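Long-range contacts in putative type VI secretion protein (Escherichia coli, PDB 4HH5), which forms the N-terminal domain of the type VI secretion ATPase ClpV1, a ClpA/ClpB-family protein that probably binds and hydrolyses ATP through its other domains: residues Ala96-Ala105 and His117-Leu128; Tyr18-Leu29 and His42-Gly53. One frame throughout, in Å; residues are numbered along the deposited sequence.

Contact 1 (Ala96-Ala105 and His117-Leu128); sequences ALLKQAWMVA and HLLGALTENPHL
Helix 96-105 crosses helix 117-124 at 109°, with the axes 7.9 Å apart and A101 and H117 closest in backbone register. Small residues line the crossing. A101 CB rests on L118 CD2 at 3.6 Å and also meets H117 O. A121 CB packs on the backbone N of A101. L97 reaches in with CD1. Its CG stands anti to the backbone N (chi1 173°), which turns CD1 toward the second helix. There CD1 lies 3.8 Å from A121 CB and also touches L118 O and L128 CD1. At one end of the crossing, A105 CB sits over a face of the H117 imidazole, 3.6 Å from the ring centroid, a CH-pi contact. H117 ND1 takes its hydrogen bond from R114 N, outside both segments. At the other end, N125 has left the helix. Its ND2 donates to Q100 OE1 at 2.9 Å along an almost straight line (174°). The two side chains cross at about a right angle, and the amide planes are steeply inclined to each other. A water donates to A121 O at 2.7 Å and, weakly, to the same Q100 OE1. The contact is thus mainly apolar packing inside this helical Clp N-terminal domain. Its direct polar link sits beside the C-terminal end of helix 117-124, where a water joins in.

Contact 2 (Tyr18-Leu29 and His42-Gly53); sequences YCARALEGAASL and HWLLKLLEQGEG
Q50 and Y18 interlock where helix 18-29 crosses helix 42-50, in the mainly helical Clp N-terminal domain. The axes are 8.0 Å apart and run at 122°. The packing is knobs-into-holes: A22 sits among W43, K46, L47 and Q50, and K46 sits among A22, G25, A26 and L29.

Q50 can be traced outward. CB lies 3.3 Å from Y18 OH. CG is anti to the carbonyl carbon (chi1 -67°), and the extended chain beyond it runs past the tyrosine in the opposite direction. CG then passes R21 NH2 at 3.6 Å. At CD the amide stacks on the R21 guanidinium, the two planes moderately tilted. OE1 comes close to A22 N, but the angle is too poor for a hydrogen bond. NE2 donates to Y18 O at 2.9 Å (165°), from above the carbonyl plane. The helical donor A22 N reaches that oxygen from the other face. NE2 also hangs 3.2 Å above the plane of the Y18 ring, over its centre.

G53 CA covers the opposite face of this ring. Y18 OH accepts from E52 N at 3.0 Å and more weakly from G53 N, which ties the turn after helix 42-50 to the tyrosine. The W43 indole lies with L23 CD1 over one face, 4.0 Å from the centroid of its five-membered ring. At the indole edge, W43 NE1 donates in plane to a lone pair of C19 O at 3.0 Å.

Overall arrangement
The two contacts follow one another along the chain, contact 2 closing before contact 1 opens. Their centres are about 16 Å apart, on opposite sides of the chain's centre. They still share one apolar core. L118 of contact 1 sends CD2 to within 3.6 Å of W43 CH2, and its CD1 lies 3.9 Å from both L47 CD1 and C19 SG. L97 CD2 adds a touch on W43 CE3 at 4.1 Å. The W43 indole therefore spans from one helix crossing to the other. Both contacts are structural packing within the N-terminal domain of a protein that, as a whole, probably binds and hydrolyses ATP.

Contact 1 (Ala96-Ala105 and His117-Leu128)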
# COMPACT_ATOMS: atom_id res chain seq x y z
N ALA A 96 4.38 4.15 9.57
CA ALA A 96 3.09 4.26 10.24
C ALA A 96 2.01 3.43 9.51
O ALA A 96 1.28 2.70 10.17
CB ALA A 96 2.66 5.71 10.33
N LEU A 97 1.94 3.53 8.16
CA LEU A 97 0.98 2.76 7.34
C LEU A 97 1.23 1.25 7.48
O LEU A 97 0.28 0.50 7.68
CB LEU A 97 1.02 3.19 5.86
CG LEU A 97 0.17 2.35 4.86
CD1 LEU A 97 -1.32 2.64 5.03
CD2 LEU A 97 0.60 2.62 3.43
N LEU A 98 2.50 0.84 7.43
CA LEU A 98 2.92 -0.56 7.55
C LEU A 98 2.49 -1.16 8.89
O LEU A 98 1.92 -2.24 8.93
CB LEU A 98 4.46 -0.62 7.45
CG LEU A 98 5.18 -1.83 6.85
CD1 LEU A 98 4.25 -2.98 6.45
CD2 LEU A 98 6.05 -1.41 5.70
N LYS A 99 2.79 -0.45 9.97
CA LYS A 99 2.49 -0.82 11.36
C LYS A 99 0.98 -0.90 11.60
O LYS A 99 0.51 -1.87 12.19
CB LYS A 99 3.22 0.19 12.27
CG LYS A 99 2.69 0.44 13.66
CD LYS A 99 3.61 1.43 14.36
CE LYS A 99 2.98 2.07 15.57
NZ LYS A 99 3.89 3.09 16.16
N GLN A 100 0.23 0.09 11.10
CA GLN A 100 -1.23 0.10 11.24
C GLN A 100 -1.91 -0.99 10.42
O GLN A 100 -2.88 -1.58 10.89
CB GLN A 100 -1.81 1.48 10.96
CG GLN A 100 -1.53 2.42 12.15
CD GLN A 100 -2.07 3.80 11.99
OE1 GLN A 100 -2.26 4.30 10.88
NE2 GLN A 100 -2.33 4.46 13.12
N ALA A 101 -1.38 -1.28 9.22
CA ALA A 101 -1.90 -2.34 8.36
C ALA A 101 -1.69 -3.69 9.02
O ALA A 101 -2.57 -4.55 8.95
CB ALA A 101 -1.22 -2.31 7.00
N TRP A 102 -0.53 -3.88 9.70
CA TRP A 102 -0.27 -5.12 10.44
C TRP A 102 -1.25 -5.26 11.60
O TRP A 102 -1.76 -6.35 11.86
CB TRP A 102 1.19 -5.18 10.95
CG TRP A 102 1.42 -6.28 11.96
CD1 TRP A 102 1.92 -6.14 13.22
CD2 TRP A 102 1.11 -7.68 11.80
NE1 TRP A 102 1.96 -7.36 13.85
CE2 TRP A 102 1.45 -8.32 13.01
CE3 TRP A 102 0.54 -8.45 10.76
CZ2 TRP A 102 1.26 -9.70 13.21
CZ3 TRP A 102 0.35 -9.81 10.96
CH2 TRP A 102 0.71 -10.42 12.17
N MET A 103 -1.52 -4.15 12.29
CA MET A 103 -2.45 -4.15 13.40
C MET A 103 -3.87 -4.49 12.94
O MET A 103 -4.53 -5.30 13.60
CB MET A 103 -2.32 -2.88 14.24
CG MET A 103 -0.96 -2.84 14.96
SD MET A 103 -0.66 -1.46 16.07
CE MET A 103 -0.53 -0.16 14.94
N VAL A 104 -4.27 -3.98 11.75
CA VAL A 104 -5.56 -4.29 11.10
C VAL A 104 -5.63 -5.81 10.80
O VAL A 104 -6.61 -6.47 11.18
CB VAL A 104 -5.81 -3.42 9.83
CG1 VAL A 104 -6.95 -3.98 8.97
CG2 VAL A 104 -6.09 -1.96 10.20
N ALA A 105 -4.58 -6.35 10.15
CA ALA A 105 -4.46 -7.77 9.77
C ALA A 105 -4.45 -8.68 10.99
O ALA A 105 -5.18 -9.67 11.02
CB ALA A 105 -3.19 -7.99 8.94
N HIS A 117 -5.37 -4.58 3.65
CA HIS A 117 -5.01 -4.15 5.02
C HIS A 117 -4.38 -2.77 4.99
O HIS A 117 -4.62 -1.98 5.89
CB HIS A 117 -4.09 -5.17 5.73
CG HIS A 117 -4.69 -6.54 5.82
ND1 HIS A 117 -3.94 -7.66 5.53
CD2 HIS A 117 -5.94 -6.92 6.16
CE1 HIS A 117 -4.75 -8.69 5.71
NE2 HIS A 117 -5.97 -8.29 6.07
N LEU A 118 -3.60 -2.48 3.93
CA LEU A 118 -3.01 -1.16 3.72
C LEU A 118 -4.17 -0.19 3.45
O LEU A 118 -4.14 0.94 3.93
CB LEU A 118 -2.04 -1.15 2.52
CG LEU A 118 -0.86 -2.14 2.57
CD1 LEU A 118 -0.11 -2.17 1.23
CD2 LEU A 118 0.12 -1.78 3.67
N LEU A 119 -5.20 -0.66 2.71
CA LEU A 119 -6.37 0.16 2.41
C LEU A 119 -7.19 0.42 3.68
O LEU A 119 -7.61 1.55 3.91
CB LEU A 119 -7.24 -0.45 1.30
CG LEU A 119 -8.36 0.43 0.78
CD1 LEU A 119 -7.81 1.69 0.12
CD2 LEU A 119 -9.22 -0.32 -0.19
N GLY A 120 -7.34 -0.61 4.51
CA GLY A 120 -8.04 -0.51 5.78
C GLY A 120 -7.37 0.48 6.71
O GLY A 120 -8.04 1.30 7.35
N ALA A 121 -6.02 0.44 6.75
CA ALA A 121 -5.22 1.36 7.55
C ALA A 121 -5.41 2.80 7.04
O ALA A 121 -5.67 3.70 7.83
CB ALA A 121 -3.75 0.96 7.49
N LEU A 122 -5.36 2.99 5.71
CA LEU A 122 -5.54 4.28 5.03
C LEU A 122 -6.90 4.93 5.26
O LEU A 122 -6.96 6.14 5.49
CB LEU A 122 -5.26 4.14 3.53
CG LEU A 122 -5.02 5.44 2.78
CD1 LEU A 122 -3.67 6.06 3.17
CD2 LEU A 122 -5.11 5.23 1.27
N THR A 123 -7.99 4.15 5.18
CA THR A 123 -9.35 4.67 5.37
C THR A 123 -9.61 5.15 6.81
O THR A 123 -10.45 6.02 7.03
CB THR A 123 -10.38 3.68 4.78
OG1 THR A 123 -11.61 4.37 4.50
CG2 THR A 123 -10.64 2.48 5.67
N GLU A 124 -8.86 4.59 7.79
CA GLU A 124 -8.95 4.94 9.21
C GLU A 124 -7.97 6.06 9.58
O GLU A 124 -8.14 6.71 10.61
CB GLU A 124 -8.72 3.71 10.09
CG GLU A 124 -9.95 2.83 10.24
CD GLU A 124 -11.00 3.26 11.26
OE1 GLU A 124 -10.72 4.19 12.06
OE2 GLU A 124 -12.09 2.64 11.28
N ASN A 125 -6.94 6.28 8.75
CA ASN A 125 -5.94 7.34 8.93
C ASN A 125 -5.72 8.01 7.56
O ASN A 125 -4.66 7.81 6.96
CB ASN A 125 -4.65 6.74 9.49
CG ASN A 125 -3.66 7.73 10.07
OD1 ASN A 125 -3.85 8.96 10.02
ND2 ASN A 125 -2.57 7.22 10.61
N PRO A 126 -6.72 8.77 7.02
CA PRO A 126 -6.55 9.35 5.66
C PRO A 126 -5.36 10.27 5.43
O PRO A 126 -4.89 10.37 4.30
CB PRO A 126 -7.90 10.02 5.37
CG PRO A 126 -8.54 10.20 6.69
CD PRO A 126 -8.05 9.09 7.57
N HIS A 127 -4.84 10.89 6.50
CA HIS A 127 -3.70 11.80 6.39
C HIS A 127 -2.33 11.15 6.13
O HIS A 127 -1.36 11.87 5.92
CB HIS A 127 -3.67 12.83 7.52
CG HIS A 127 -4.83 13.78 7.47
ND1 HIS A 127 -5.49 14.17 8.63
CD2 HIS A 127 -5.43 14.37 6.41
CE1 HIS A 127 -6.44 15.00 8.24
NE2 HIS A 127 -6.45 15.14 6.91
N LEU A 128 -2.29 9.80 6.04
CA LEU A 128 -1.06 9.07 5.69
C LEU A 128 -0.69 9.33 4.21
O LEU A 128 0.45 9.10 3.81
CB LEU A 128 -1.21 7.56 5.94
CG LEU A 128 -1.22 7.11 7.40
CD1 LEU A 128 -1.59 5.66 7.50
CD2 LEU A 128 0.12 7.37 8.10
O HOH W 1 -4.81 3.54 10.37

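Contact 2 (Tyr18-Leu29 and His42-Gly53)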
# COMPACT_ATOMS: atom_id res chain seq x y z
N TYR A 18 2.96 -10.02 -3.16
CA TYR A 18 2.44 -8.93 -4.00
C TYR A 18 2.87 -7.54 -3.47
O TYR A 18 3.43 -6.73 -4.21
CB TYR A 18 0.91 -9.04 -4.07
CG TYR A 18 0.28 -8.15 -5.11
CD1 TYR A 18 0.17 -8.55 -6.43
CD2 TYR A 18 -0.25 -6.91 -4.76
CE1 TYR A 18 -0.43 -7.74 -7.39
CE2 TYR A 18 -0.82 -6.07 -5.72
CZ TYR A 18 -0.91 -6.49 -7.03
OH TYR A 18 -1.50 -5.70 -7.98
N CYS A 19 2.61 -7.29 -2.17
CA CYS A 19 2.94 -6.04 -1.47
C CYS A 19 4.44 -5.85 -1.32
O CYS A 19 4.88 -4.71 -1.39
CB CYS A 19 2.25 -5.96 -0.12
SG CYS A 19 0.46 -5.78 -0.23
N ALA A 20 5.19 -6.93 -1.05
CA ALA A 20 6.65 -6.87 -0.92
C ALA A 20 7.29 -6.48 -2.25
O ALA A 20 8.14 -5.59 -2.27
CB ALA A 20 7.21 -8.19 -0.42
N ARG A 21 6.87 -7.13 -3.36
CA ARG A 21 7.33 -6.85 -4.73
C ARG A 21 7.07 -5.37 -5.08
O ARG A 21 7.96 -4.71 -5.64
CB ARG A 21 6.58 -7.76 -5.72
CG ARG A 21 7.16 -7.85 -7.12
CD ARG A 21 6.52 -9.02 -7.87
NE ARG A 21 5.35 -8.61 -8.66
CZ ARG A 21 4.15 -9.16 -8.58
NH1 ARG A 21 3.92 -10.16 -7.72
NH2 ARG A 21 3.16 -8.73 -9.34
N ALA A 22 5.87 -4.85 -4.74
CA ALA A 22 5.50 -3.45 -4.98
C ALA A 22 6.35 -2.50 -4.13
O ALA A 22 6.71 -1.43 -4.61
CB ALA A 22 4.02 -3.24 -4.71
N LEU A 23 6.67 -2.90 -2.88
CA LEU A 23 7.50 -2.05 -2.01
C LEU A 23 8.93 -1.96 -2.56
O LEU A 23 9.53 -0.89 -2.54
CB LEU A 23 7.46 -2.49 -0.53
CG LEU A 23 8.16 -1.58 0.50
CD1 LEU A 23 7.62 -0.14 0.46
CD2 LEU A 23 7.99 -2.13 1.89
N GLU A 24 9.45 -3.08 -3.11
CA GLU A 24 10.77 -3.13 -3.76
C GLU A 24 10.75 -2.25 -5.01
O GLU A 24 11.70 -1.51 -5.24
CB GLU A 24 11.15 -4.57 -4.14
CG GLU A 24 11.34 -5.48 -2.94
N GLY A 25 9.65 -2.32 -5.78
CA GLY A 25 9.44 -1.49 -6.97
C GLY A 25 9.43 -0.01 -6.63
O GLY A 25 10.04 0.80 -7.34
N ALA A 26 8.77 0.36 -5.50
CA ALA A 26 8.70 1.74 -5.01
C ALA A 26 10.11 2.24 -4.60
O ALA A 26 10.46 3.39 -4.92
CB ALA A 26 7.74 1.84 -3.83
N ALA A 27 10.90 1.38 -3.93
CA ALA A 27 12.28 1.67 -3.51
C ALA A 27 13.17 1.86 -4.75
O ALA A 27 13.98 2.78 -4.77
CB ALA A 27 12.83 0.54 -2.64
N SER A 28 12.98 1.01 -5.80
CA SER A 28 13.73 1.12 -7.06
C SER A 28 13.39 2.42 -7.79
O SER A 28 14.31 3.09 -8.27
CB SER A 28 13.44 -0.08 -7.97
OG SER A 28 13.98 -1.26 -7.40
N LEU A 29 12.10 2.79 -7.82
CA LEU A 29 11.63 4.03 -8.46
C LEU A 29 12.23 5.26 -7.76
O LEU A 29 12.72 6.16 -8.44
CB LEU A 29 10.10 4.06 -8.50
CG LEU A 29 9.40 5.39 -8.84
CD1 LEU A 29 9.55 5.76 -10.31
CD2 LEU A 29 7.93 5.31 -8.47
N HIS A 42 4.34 6.27 -3.47
CA HIS A 42 5.27 5.47 -4.29
C HIS A 42 4.81 4.01 -4.29
O HIS A 42 4.81 3.36 -5.34
CB HIS A 42 6.71 5.54 -3.75
CG HIS A 42 7.42 6.84 -4.00
ND1 HIS A 42 7.69 7.72 -2.97
CD2 HIS A 42 7.95 7.33 -5.14
CE1 HIS A 42 8.33 8.74 -3.52
NE2 HIS A 42 8.52 8.55 -4.83
N TRP A 43 4.42 3.50 -3.11
CA TRP A 43 3.93 2.14 -2.92
C TRP A 43 2.62 1.90 -3.67
O TRP A 43 2.52 0.90 -4.38
CB TRP A 43 3.76 1.84 -1.43
CG TRP A 43 3.80 0.38 -1.07
CD1 TRP A 43 4.03 -0.68 -1.90
CD2 TRP A 43 3.64 -0.16 0.25
NE1 TRP A 43 4.00 -1.85 -1.18
CE2 TRP A 43 3.77 -1.56 0.14
CE3 TRP A 43 3.41 0.40 1.51
CZ2 TRP A 43 3.70 -2.40 1.25
CZ3 TRP A 43 3.34 -0.43 2.61
CH2 TRP A 43 3.49 -1.82 2.48
N LEU A 44 1.63 2.81 -3.53
CA LEU A 44 0.33 2.68 -4.21
C LEU A 44 0.48 2.67 -5.72
O LEU A 44 -0.19 1.88 -6.39
CB LEU A 44 -0.67 3.77 -3.76
CG LEU A 44 -1.19 3.67 -2.32
CD1 LEU A 44 -1.74 4.99 -1.84
CD2 LEU A 44 -2.25 2.57 -2.16
N LEU A 45 1.39 3.50 -6.26
CA LEU A 45 1.67 3.56 -7.69
C LEU A 45 2.10 2.17 -8.17
O LEU A 45 1.55 1.67 -9.15
CB LEU A 45 2.78 4.60 -7.95
CG LEU A 45 3.15 4.90 -9.41
CD1 LEU A 45 3.44 6.35 -9.59
CD2 LEU A 45 4.39 4.13 -9.83
N LYS A 46 3.07 1.55 -7.47
CA LYS A 46 3.59 0.24 -7.82
C LYS A 46 2.61 -0.88 -7.58
O LYS A 46 2.59 -1.83 -8.37
CB LYS A 46 4.94 -0.03 -7.16
CG LYS A 46 6.07 0.79 -7.79
CD LYS A 46 6.51 0.19 -9.13
CE LYS A 46 7.30 1.17 -9.96
NZ LYS A 46 7.60 0.63 -11.30
N LEU A 47 1.73 -0.75 -6.56
CA LEU A 47 0.68 -1.74 -6.34
C LEU A 47 -0.29 -1.73 -7.53
O LEU A 47 -0.58 -2.79 -8.10
CB LEU A 47 -0.08 -1.48 -5.02
CG LEU A 47 0.65 -1.88 -3.72
CD1 LEU A 47 0.01 -1.16 -2.52
CD2 LEU A 47 0.59 -3.40 -3.50
N LEU A 48 -0.76 -0.54 -7.94
CA LEU A 48 -1.66 -0.37 -9.08
C LEU A 48 -0.99 -0.76 -10.39
O LEU A 48 -1.66 -1.27 -11.29
CB LEU A 48 -2.22 1.06 -9.16
CG LEU A 48 -3.09 1.54 -7.99
CD1 LEU A 48 -3.46 2.99 -8.17
CD2 LEU A 48 -4.37 0.70 -7.83
N GLU A 49 0.35 -0.57 -10.48
CA GLU A 49 1.11 -0.97 -11.66
C GLU A 49 1.10 -2.50 -11.86
O GLU A 49 1.07 -2.97 -13.00
CB GLU A 49 2.53 -0.44 -11.61
CG GLU A 49 3.22 -0.57 -12.95
CD GLU A 49 4.44 0.31 -13.14
OE1 GLU A 49 4.81 1.03 -12.19
OE2 GLU A 49 4.99 0.30 -14.26
N GLN A 50 1.11 -3.25 -10.76
CA GLN A 50 1.04 -4.72 -10.81
C GLN A 50 -0.38 -5.10 -11.26
O GLN A 50 -0.55 -6.05 -12.01
CB GLN A 50 1.43 -5.34 -9.45
CG GLN A 50 2.90 -5.11 -9.14
CD GLN A 50 3.42 -5.64 -7.82
OE1 GLN A 50 4.61 -5.57 -7.55
NE2 GLN A 50 2.55 -6.17 -6.96
N GLY A 51 -1.36 -4.30 -10.82
CA GLY A 51 -2.76 -4.30 -11.21
C GLY A 51 -3.57 -5.57 -11.21
O GLY A 51 -4.43 -5.75 -12.08
N GLU A 52 -3.32 -6.47 -10.25
CA GLU A 52 -4.07 -7.72 -10.13
C GLU A 52 -4.41 -8.02 -8.66
O GLU A 52 -4.97 -9.07 -8.37
CB GLU A 52 -3.29 -8.91 -10.77
CG GLU A 52 -3.14 -8.88 -12.29
CD GLU A 52 -4.37 -8.75 -13.17
OE1 GLU A 52 -4.21 -8.31 -14.33
OE2 GLU A 52 -5.49 -9.07 -12.70
N GLY A 53 -4.11 -7.08 -7.77
CA GLY A 53 -4.34 -7.24 -6.33
C GLY A 53 -5.67 -6.75 -5.81
O GLY A 53 -6.59 -6.47 -6.59